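Local coordinates for putative peptide ABC-transport system periplasmic peptide-binding protein (Campylobacter jejuni, PDB 4OEV), which binds nickel, here together with oxalate, as the extracytoplasmic solute-binding component of an ABC-type importer for nickel uptake, at residues A239-L253 / Y374-P387. Numbering follows the deposited sequence.
With OXL (oxalate ion), chain D.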
ATOM      1  N   ALA A 239       4.445  -7.978   0.973  1.00 36.86           N
ATOM      2  CA  ALA A 239       5.211  -7.087   1.850  1.00 36.63           C
ATOM      3  C   ALA A 239       4.247  -6.340   2.781  1.00 35.97           C
ATOM      4  O   ALA A 239       4.604  -5.352   3.436  1.00 33.20           O
ATOM      5  CB  ALA A 239       6.078  -6.093   1.008  1.00 33.41           C
ATOM      6  N   ASP A 240       3.002  -6.806   2.810  1.00 35.36           N
ATOM      7  CA  ASP A 240       1.958  -6.165   3.590  1.00 32.70           C
ATOM      8  C   ASP A 240       2.009  -6.571   5.067  1.00 31.71           C
ATOM      9  O   ASP A 240       1.956  -7.763   5.362  1.00 32.62           O
ATOM     10  CB  ASP A 240       0.603  -6.543   3.002  1.00 33.24           C
ATOM     11  CG  ASP A 240      -0.518  -5.710   3.564  1.00 30.98           C
ATOM     12  OD1 ASP A 240      -0.247  -4.688   4.230  1.00 32.81           O
ATOM     13  OD2 ASP A 240      -1.675  -6.041   3.297  1.00 32.94           O
ATOM     14  N   TYR A 241       2.094  -5.613   5.984  1.00 30.84           N
ATOM     15  CA  TYR A 241       2.042  -5.970   7.442  1.00 30.73           C
ATOM     16  C   TYR A 241       0.845  -5.332   8.171  1.00 28.79           C
ATOM     17  O   TYR A 241       0.281  -4.336   7.715  1.00 25.92           O
ATOM     18  CB  TYR A 241       3.355  -5.573   8.147  1.00 30.58           C
ATOM     19  CG  TYR A 241       3.610  -4.066   8.131  1.00 31.08           C
ATOM     20  CD1 TYR A 241       2.984  -3.226   9.060  1.00 31.97           C
ATOM     21  CD2 TYR A 241       4.488  -3.497   7.216  1.00 31.23           C
ATOM     22  CE1 TYR A 241       3.200  -1.832   9.030  1.00 31.79           C
ATOM     23  CE2 TYR A 241       4.726  -2.107   7.200  1.00 30.56           C
ATOM     24  CZ  TYR A 241       4.060  -1.300   8.087  1.00 31.99           C
ATOM     25  OH  TYR A 241       4.262   0.056   8.074  1.00 28.36           O
ATOM     26  N   ARG A 242       0.441  -5.922   9.305  1.00 30.04           N
ATOM     27  CA  ARG A 242      -0.569  -5.349  10.176  1.00 31.27           C
ATOM     28  C   ARG A 242       0.117  -4.908  11.462  1.00 28.14           C
ATOM     29  O   ARG A 242       1.075  -5.521  11.871  1.00 26.95           O
ATOM     30  CB  ARG A 242      -1.711  -6.339  10.549  1.00 30.49           C
ATOM     31  CG  ARG A 242      -2.554  -6.738   9.331  1.00 30.35           C
ATOM     32  CD  ARG A 242      -3.507  -5.646   8.907  1.00 29.82           C
ATOM     33  NE  ARG A 242      -4.013  -5.906   7.572  1.00 31.51           N
ATOM     34  CZ  ARG A 242      -3.385  -5.579   6.448  1.00 29.44           C
ATOM     35  NH1 ARG A 242      -2.196  -4.976   6.463  1.00 29.94           N
ATOM     36  NH2 ARG A 242      -3.939  -5.875   5.289  1.00 29.24           N
ATOM     37  N   ALA A 243      -0.392  -3.843  12.057  1.00 25.79           N
ATOM     38  CA  ALA A 243       0.193  -3.246  13.273  1.00 24.08           C
ATOM     39  C   ALA A 243      -0.857  -2.473  14.018  1.00 27.68           C
ATOM     40  O   ALA A 243      -1.866  -2.090  13.412  1.00 28.78           O
ATOM     41  CB  ALA A 243       1.419  -2.296  12.875  1.00 29.76           C
ATOM     42  N   LEU A 244      -0.631  -2.235  15.334  1.00 23.05           N
ATOM     43  CA  LEU A 244      -1.398  -1.242  16.068  1.00 27.20           C
ATOM     44  C   LEU A 244      -0.722   0.117  15.861  1.00 27.37           C
ATOM     45  O   LEU A 244       0.439   0.278  16.237  1.00 24.55           O
ATOM     46  CB  LEU A 244      -1.460  -1.536  17.588  1.00 27.77           C
ATOM     47  CG  LEU A 244      -2.328  -0.547  18.339  1.00 26.34           C
ATOM     48  CD1 LEU A 244      -3.733  -0.782  17.845  1.00 25.34           C
ATOM     49  CD2 LEU A 244      -2.204  -0.811  19.933  1.00 25.96           C
ATOM     50  N   MET A 245      -1.456   1.071  15.284  1.00 25.59           N
ATOM     51  CA  MET A 245      -0.973   2.470  15.112  1.00 27.22           C
ATOM     52  C   MET A 245      -1.258   3.205  16.419  1.00 27.07           C
ATOM     53  O   MET A 245      -2.416   3.330  16.770  1.00 28.16           O
ATOM     54  CB  MET A 245      -1.722   3.162  13.968  1.00 28.50           C
ATOM     55  CG  MET A 245      -1.285   4.658  13.530  1.00 26.10           C
ATOM     56  SD  MET A 245      -2.726   5.668  13.032  1.00 33.20           S
ATOM     57  CE  MET A 245      -3.442   6.009  14.646  1.00 36.66           C
ATOM     58  N   PHE A 246      -0.239   3.735  17.100  1.00 27.34           N
ATOM     59  CA  PHE A 246      -0.445   4.654  18.233  1.00 27.99           C
ATOM     60  C   PHE A 246      -0.751   6.044  17.743  1.00 28.09           C
ATOM     61  O   PHE A 246      -0.047   6.568  16.827  1.00 25.43           O
ATOM     62  CB  PHE A 246       0.806   4.739  19.120  1.00 28.86           C
ATOM     63  CG  PHE A 246       1.220   3.452  19.746  1.00 27.38           C
ATOM     64  CD1 PHE A 246       0.350   2.735  20.553  1.00 25.42           C
ATOM     65  CD2 PHE A 246       2.523   3.011  19.613  1.00 30.24           C
ATOM     66  CE1 PHE A 246       0.751   1.581  21.155  1.00 26.54           C
ATOM     67  CE2 PHE A 246       2.943   1.857  20.230  1.00 28.50           C
ATOM     68  CZ  PHE A 246       2.052   1.137  21.019  1.00 27.31           C
ATOM     69  N   ASN A 247      -1.766   6.679  18.309  1.00 25.71           N
ATOM     70  CA  ASN A 247      -1.969   8.081  18.034  1.00 28.85           C
ATOM     71  C   ASN A 247      -1.137   8.851  19.058  1.00 28.50           C
ATOM     72  O   ASN A 247      -1.373   8.786  20.267  1.00 25.39           O
ATOM     73  CB  ASN A 247      -3.453   8.519  18.095  1.00 27.04           C
ATOM     74  CG  ASN A 247      -3.624   9.962  17.615  1.00 31.04           C
ATOM     75  OD1 ASN A 247      -2.728  10.786  17.876  1.00 28.37           O
ATOM     76  ND2 ASN A 247      -4.759  10.291  16.933  1.00 28.69           N
ATOM     77  N   LEU A 248      -0.162   9.594  18.579  1.00 26.95           N
ATOM     78  CA  LEU A 248       0.780  10.207  19.514  1.00 25.91           C
ATOM     79  C   LEU A 248       0.182  11.451  20.161  1.00 24.22           C
ATOM     80  O   LEU A 248       0.803  11.990  21.092  1.00 29.28           O
ATOM     81  CB  LEU A 248       2.118  10.558  18.798  1.00 31.20           C
ATOM     82  CG  LEU A 248       3.199   9.473  18.625  1.00 31.42           C
ATOM     83  CD1 LEU A 248       3.411   8.767  19.887  1.00 31.36           C
ATOM     84  CD2 LEU A 248       2.828   8.372  17.614  1.00 27.64           C
ATOM     85  N   ASP A 249      -1.003  11.925  19.712  1.00 23.20           N
ATOM     86  CA  ASP A 249      -1.680  13.013  20.404  1.00 22.78           C
ATOM     87  C   ASP A 249      -2.329  12.518  21.730  1.00 29.83           C
ATOM     88  O   ASP A 249      -2.716  13.329  22.575  1.00 29.01           O
ATOM     89  CB  ASP A 249      -2.811  13.659  19.594  1.00 23.24           C
ATOM     90  CG  ASP A 249      -2.297  14.425  18.350  1.00 31.87           C
ATOM     91  OD1 ASP A 249      -1.048  14.590  18.244  1.00 31.20           O
ATOM     92  OD2 ASP A 249      -3.173  14.832  17.531  1.00 31.56           O
ATOM     93  N   ASN A 250      -2.502  11.212  21.866  1.00 26.31           N
ATOM     94  CA  ASN A 250      -3.193  10.657  23.064  1.00 24.57           C
ATOM     95  C   ASN A 250      -2.346  10.841  24.316  1.00 26.84           C
ATOM     96  O   ASN A 250      -1.146  10.579  24.276  1.00 24.02           O
ATOM     97  CB  ASN A 250      -3.504   9.166  22.811  1.00 27.20           C
ATOM     98  CG  ASN A 250      -4.144   8.496  24.038  1.00 27.76           C
ATOM     99  OD1 ASN A 250      -3.420   8.004  24.889  1.00 26.17           O
ATOM    100  ND2 ASN A 250      -5.473   8.487  24.125  1.00 24.75           N
ATOM    101  N   GLU A 251      -2.949  11.253  25.443  1.00 34.18           N
ATOM    102  CA  GLU A 251      -2.161  11.622  26.639  1.00 37.21           C
ATOM    103  C   GLU A 251      -1.339  10.444  27.200  1.00 36.18           C
ATOM    104  O   GLU A 251      -0.215  10.624  27.687  1.00 34.18           O
ATOM    105  CB  GLU A 251      -3.080  12.194  27.752  1.00 43.52           C
ATOM    106  CG  GLU A 251      -4.122  11.191  28.276  1.00 47.62           C
ATOM    107  CD  GLU A 251      -4.865  11.681  29.524  1.00 50.15           C
ATOM    108  OE1 GLU A 251      -4.192  12.127  30.490  1.00 50.28           O
ATOM    109  OE2 GLU A 251      -6.119  11.635  29.523  1.00 50.50           O
ATOM    110  N   PHE A 252      -1.843   9.218  27.031  1.00 34.05           N
ATOM    111  CA  PHE A 252      -1.109   8.068  27.514  1.00 29.57           C
ATOM    112  C   PHE A 252      -0.160   7.549  26.469  1.00 28.58           C
ATOM    113  O   PHE A 252       1.014   7.262  26.766  1.00 28.13           O
ATOM    114  CB  PHE A 252      -2.073   6.912  27.933  1.00 32.41           C
ATOM    115  CG  PHE A 252      -3.079   7.326  28.940  1.00 32.46           C
ATOM    116  CD1 PHE A 252      -2.666   7.748  30.207  1.00 31.99           C
ATOM    117  CD2 PHE A 252      -4.445   7.310  28.639  1.00 33.67           C
ATOM    118  CE1 PHE A 252      -3.589   8.165  31.161  1.00 31.95           C
ATOM    119  CE2 PHE A 252      -5.395   7.699  29.600  1.00 31.59           C
ATOM    120  CZ  PHE A 252      -4.964   8.151  30.856  1.00 32.64           C
ATOM    121  N   LEU A 253      -0.663   7.379  25.247  1.00 26.96           N
ATOM    122  CA  LEU A 253       0.137   6.776  24.193  1.00 27.02           C
ATOM    123  C   LEU A 253       1.322   7.678  23.780  1.00 30.99           C
ATOM    124  O   LEU A 253       2.322   7.164  23.276  1.00 28.26           O
ATOM    125  CB  LEU A 253      -0.733   6.429  22.947  1.00 23.59           C
ATOM    126  CG  LEU A 253      -1.837   5.383  23.206  1.00 27.17           C
ATOM    127  CD1 LEU A 253      -2.498   5.042  21.856  1.00 29.77           C
ATOM    128  CD2 LEU A 253      -1.369   4.095  23.938  1.00 26.08           C
ATOM    129  N   TYR A 374      -9.215   7.866  10.405  1.00 29.78           N
ATOM    130  CA  TYR A 374      -8.251   7.000  11.051  1.00 30.37           C
ATOM    131  C   TYR A 374      -7.189   7.759  11.856  1.00 32.12           C
ATOM    132  O   TYR A 374      -6.512   7.159  12.678  1.00 34.82           O
ATOM    133  CB  TYR A 374      -7.545   6.109  10.033  1.00 28.84           C
ATOM    134  CG  TYR A 374      -8.454   5.277   9.132  1.00 33.35           C
ATOM    135  CD1 TYR A 374      -8.001   4.841   7.878  1.00 32.61           C
ATOM    136  CD2 TYR A 374      -9.752   4.948   9.515  1.00 34.17           C
ATOM    137  CE1 TYR A 374      -8.830   4.103   7.031  1.00 33.82           C
ATOM    138  CE2 TYR A 374     -10.575   4.229   8.693  1.00 33.60           C
ATOM    139  CZ  TYR A 374     -10.109   3.786   7.444  1.00 36.33           C
ATOM    140  OH  TYR A 374     -10.953   3.040   6.611  1.00 38.98           O
ATOM    141  N   SER A 375      -7.003   9.047  11.572  1.00 30.74           N
ATOM    142  CA  SER A 375      -5.980   9.837  12.231  1.00 30.36           C
ATOM    143  C   SER A 375      -6.564  10.518  13.477  1.00 30.64           C
ATOM    144  O   SER A 375      -5.857  11.286  14.132  1.00 27.19           O
ATOM    145  CB  SER A 375      -5.390  10.922  11.282  1.00 28.24           C
ATOM    146  OG  SER A 375      -6.330  11.964  11.087  1.00 29.83           O
ATOM    147  N   LYS A 376      -7.850  10.304  13.765  1.00 33.52           N
ATOM    148  CA  LYS A 376      -8.481  10.969  14.909  1.00 37.36           C
ATOM    149  C   LYS A 376      -8.899   9.986  16.028  1.00 33.72           C
ATOM    150  O   LYS A 376      -9.693  10.359  16.890  1.00 32.79           O
ATOM    151  CB  LYS A 376      -9.715  11.761  14.490  1.00 41.11           C
ATOM    152  CG  LYS A 376      -9.479  12.819  13.426  1.00 47.19           C
ATOM    153  CD  LYS A 376      -8.903  14.084  14.005  1.00 51.35           C
ATOM    154  CE  LYS A 376      -8.843  15.204  12.937  1.00 56.51           C
ATOM    155  NZ  LYS A 376     -10.184  15.826  12.634  1.00 60.11           N
ATOM    156  N   VAL A 377      -8.364   8.757  15.984  1.00 28.19           N
ATOM    157  CA  VAL A 377      -8.671   7.732  17.006  1.00 28.73           C
ATOM    158  C   VAL A 377      -7.443   7.431  17.838  1.00 27.23           C
ATOM    159  O   VAL A 377      -6.323   7.646  17.384  1.00 25.70           O
ATOM    160  CB  VAL A 377      -9.182   6.423  16.350  1.00 31.52           C
ATOM    161  CG1 VAL A 377     -10.474   6.704  15.601  1.00 32.82           C
ATOM    162  CG2 VAL A 377      -8.141   5.861  15.419  1.00 31.10           C
ATOM    163  N   ASP A 378      -7.627   6.937  19.080  1.00 31.26           N
ATOM    164  CA  ASP A 378      -6.488   6.721  19.956  1.00 25.53           C
ATOM    165  C   ASP A 378      -5.499   5.746  19.391  1.00 25.73           C
ATOM    166  O   ASP A 378      -4.285   5.880  19.574  1.00 25.76           O
ATOM    167  CB  ASP A 378      -6.907   6.167  21.369  1.00 25.02           C
ATOM    168  CG  ASP A 378      -7.902   7.071  22.126  1.00 30.46           C
ATOM    169  OD1 ASP A 378      -7.850   8.326  21.974  1.00 30.16           O
ATOM    170  OD2 ASP A 378      -8.745   6.514  22.898  1.00 31.21           O
ATOM    171  N   SER A 379      -6.022   4.682  18.783  1.00 25.72           N
ATOM    172  CA  SER A 379      -5.179   3.718  18.121  1.00 26.31           C
ATOM    173  C   SER A 379      -6.014   2.996  17.060  1.00 24.61           C
ATOM    174  O   SER A 379      -7.269   3.030  17.091  1.00 27.55           O
ATOM    175  CB  SER A 379      -4.562   2.741  19.124  1.00 28.29           C
ATOM    176  OG  SER A 379      -5.534   1.905  19.750  1.00 29.59           O
ATOM    177  N   PHE A 380      -5.330   2.379  16.122  1.00 26.79           N
ATOM    178  CA  PHE A 380      -5.972   1.900  14.896  1.00 29.08           C
ATOM    179  C   PHE A 380      -5.240   0.660  14.393  1.00 26.73           C
ATOM    180  O   PHE A 380      -4.009   0.656  14.364  1.00 27.91           O
ATOM    181  CB  PHE A 380      -5.948   3.036  13.813  1.00 28.98           C
ATOM    182  CG  PHE A 380      -6.603   2.659  12.512  1.00 29.67           C
ATOM    183  CD1 PHE A 380      -7.986   2.602  12.410  1.00 31.02           C
ATOM    184  CD2 PHE A 380      -5.823   2.383  11.387  1.00 30.91           C
ATOM    185  CE1 PHE A 380      -8.588   2.265  11.192  1.00 34.30           C
ATOM    186  CE2 PHE A 380      -6.426   2.048  10.156  1.00 33.18           C
ATOM    187  CZ  PHE A 380      -7.798   1.967  10.071  1.00 32.05           C
ATOM    188  N   LEU A 381      -5.988  -0.394  14.023  1.00 25.71           N
ATOM    189  CA  LEU A 381      -5.393  -1.622  13.517  1.00 25.54           C
ATOM    190  C   LEU A 381      -5.062  -1.349  12.038  1.00 27.57           C
ATOM    191  O   LEU A 381      -5.920  -1.543  11.191  1.00 28.64           O
ATOM    192  CB  LEU A 381      -6.365  -2.813  13.649  1.00 29.26           C
ATOM    193  CG  LEU A 381      -5.676  -4.169  13.892  1.00 31.35           C
ATOM    194  CD1 LEU A 381      -4.673  -4.482  12.808  1.00 31.67           C
ATOM    195  CD2 LEU A 381      -4.946  -4.162  15.216  1.00 29.75           C
ATOM    196  N   ILE A 382      -3.838  -0.900  11.797  1.00 23.46           N
ATOM    197  CA  ILE A 382      -3.372  -0.294  10.522  1.00 21.96           C
ATOM    198  C   ILE A 382      -2.590  -1.309   9.680  1.00 25.42           C
ATOM    199  O   ILE A 382      -2.245  -2.383  10.179  1.00 27.44           O
ATOM    200  CB  ILE A 382      -2.459   0.928  10.851  1.00 20.31           C
ATOM    201  CG1 ILE A 382      -2.314   1.902   9.639  1.00 21.54           C
ATOM    202  CG2 ILE A 382      -1.019   0.398  11.214  1.00 26.72           C
ATOM    203  CD1 ILE A 382      -1.757   3.257  10.067  1.00 23.14           C
ATOM    204  N   GLY A 383      -2.300  -1.007   8.388  1.00 23.92           N
ATOM    205  CA  GLY A 383      -1.505  -1.932   7.618  1.00 20.26           C
ATOM    206  C   GLY A 383      -0.807  -1.045   6.529  1.00 23.36           C
ATOM    207  O   GLY A 383      -1.363   0.002   6.203  1.00 25.83           O
ATOM    208  N   TRP A 384       0.387  -1.430   6.072  1.00 27.45           N
ATOM    209  CA  TRP A 384       1.097  -0.755   4.933  1.00 24.49           C
ATOM    210  C   TRP A 384       2.022  -1.767   4.338  1.00 24.14           C
ATOM    211  O   TRP A 384       2.191  -2.831   4.899  1.00 27.10           O
ATOM    212  CB  TRP A 384       1.944   0.466   5.381  1.00 23.23           C
ATOM    213  CG  TRP A 384       1.200   1.578   5.995  1.00 26.75           C
ATOM    214  CD1 TRP A 384       1.251   1.986   7.321  1.00 30.98           C
ATOM    215  CD2 TRP A 384       0.284   2.431   5.347  1.00 28.77           C
ATOM    216  NE1 TRP A 384       0.391   3.048   7.510  1.00 31.15           N
ATOM    217  CE2 TRP A 384      -0.189   3.352   6.303  1.00 29.51           C
ATOM    218  CE3 TRP A 384      -0.150   2.554   4.018  1.00 34.38           C
ATOM    219  CZ2 TRP A 384      -1.102   4.356   5.977  1.00 29.01           C
ATOM    220  CZ3 TRP A 384      -1.070   3.542   3.709  1.00 35.20           C
ATOM    221  CH2 TRP A 384      -1.513   4.436   4.675  1.00 32.28           C
ATOM    222  N   GLY A 385       2.665  -1.448   3.208  1.00 26.29           N
ATOM    223  CA  GLY A 385       3.707  -2.334   2.730  1.00 26.72           C
ATOM    224  C   GLY A 385       3.767  -2.373   1.199  1.00 29.22           C
ATOM    225  O   GLY A 385       2.725  -2.416   0.541  1.00 32.86           O
ATOM    226  N   SER A 386       4.966  -2.338   0.640  1.00 30.44           N
ATOM    227  CA  SER A 386       5.115  -2.328  -0.850  1.00 27.69           C
ATOM    228  C   SER A 386       6.294  -3.210  -1.160  1.00 28.72           C
ATOM    229  O   SER A 386       7.303  -3.208  -0.438  1.00 32.59           O
ATOM    230  CB  SER A 386       5.285  -0.890  -1.389  1.00 29.72           C
ATOM    231  OG  SER A 386       5.459  -0.860  -2.853  1.00 34.25           O
ATOM    232  N   PRO A 387       6.190  -3.983  -2.238  1.00 30.91           N
ATOM    233  CA  PRO A 387       7.313  -4.798  -2.661  1.00 30.73           C
ATOM    234  C   PRO A 387       8.304  -3.950  -3.480  1.00 32.09           C
ATOM    235  O   PRO A 387       9.368  -4.426  -3.857  1.00 34.05           O
ATOM    236  CB  PRO A 387       6.660  -5.867  -3.535  1.00 32.74           C
ATOM    237  CG  PRO A 387       5.500  -5.167  -4.133  1.00 35.21           C
ATOM    238  CD  PRO A 387       5.028  -4.134  -3.128  1.00 32.72           C
TER
HETATM  239  C1  OXL D 502      -4.731   0.614   6.266  1.00 25.78           C
HETATM  240  C2  OXL D 502      -4.265   1.926   5.645  1.00 32.00           C
HETATM  241  O1  OXL D 502      -4.688   0.358   7.543  1.00 25.19           O
HETATM  242  O2  OXL D 502      -4.360   2.938   6.362  1.00 35.76           O
HETATM  243  O3  OXL D 502      -5.214  -0.214   5.466  1.00 21.77           O
HETATM  244  O4  OXL D 502      -3.943   2.026   4.403  1.00 26.96           O
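Antiparallel strands 241-246 and 379-384 pair in a sheet of this family 5 solute-binding protein, the latter lining the oxalate pocket beside the nickel site with F380, I382, G383 and W384. The hydrogen-bonded pairs, sharing one face of the sheet, are Y241-W384 (W384 N to Y241 O weak), A243-I382 and M245-F380; M245 N reaches F380 O at 2.7 Å, nearly straight (172°). M245 bends over its neighbours, CG meeting I382 CD1 at 3.8 Å while CE lies against F380 CB. With Y241 CG wedged between backbone N and carbonyl carbon (chi1 63°), W384 O lies 3.3 Å above one face of the Y241 ring, toward its rim, and Y241 OH reaches the indole edge. Oxalate O4 lies 3.3 Å above a face of that indole, toward the rim near CZ3 and CH2, and G383 N gives oxalate O1 a weak bond. On the other face of the sheet, R242 lays NH1 3.3 Å from G383 CA, where the lack of a side chain lets the guanidinium close in. NH1 and NH2 grip D240 OD1 and OD2 end-on; OD1 also bonds H480 ND1 and OD2 the backbone N of H481, both residues nickel ligands, so R242 probably helps position this second-shell carboxylate. Past the strands, N247 N bonds to D378 O, and N247 ND2 meets V377 O at 3.1 Å from above the carbonyl plane.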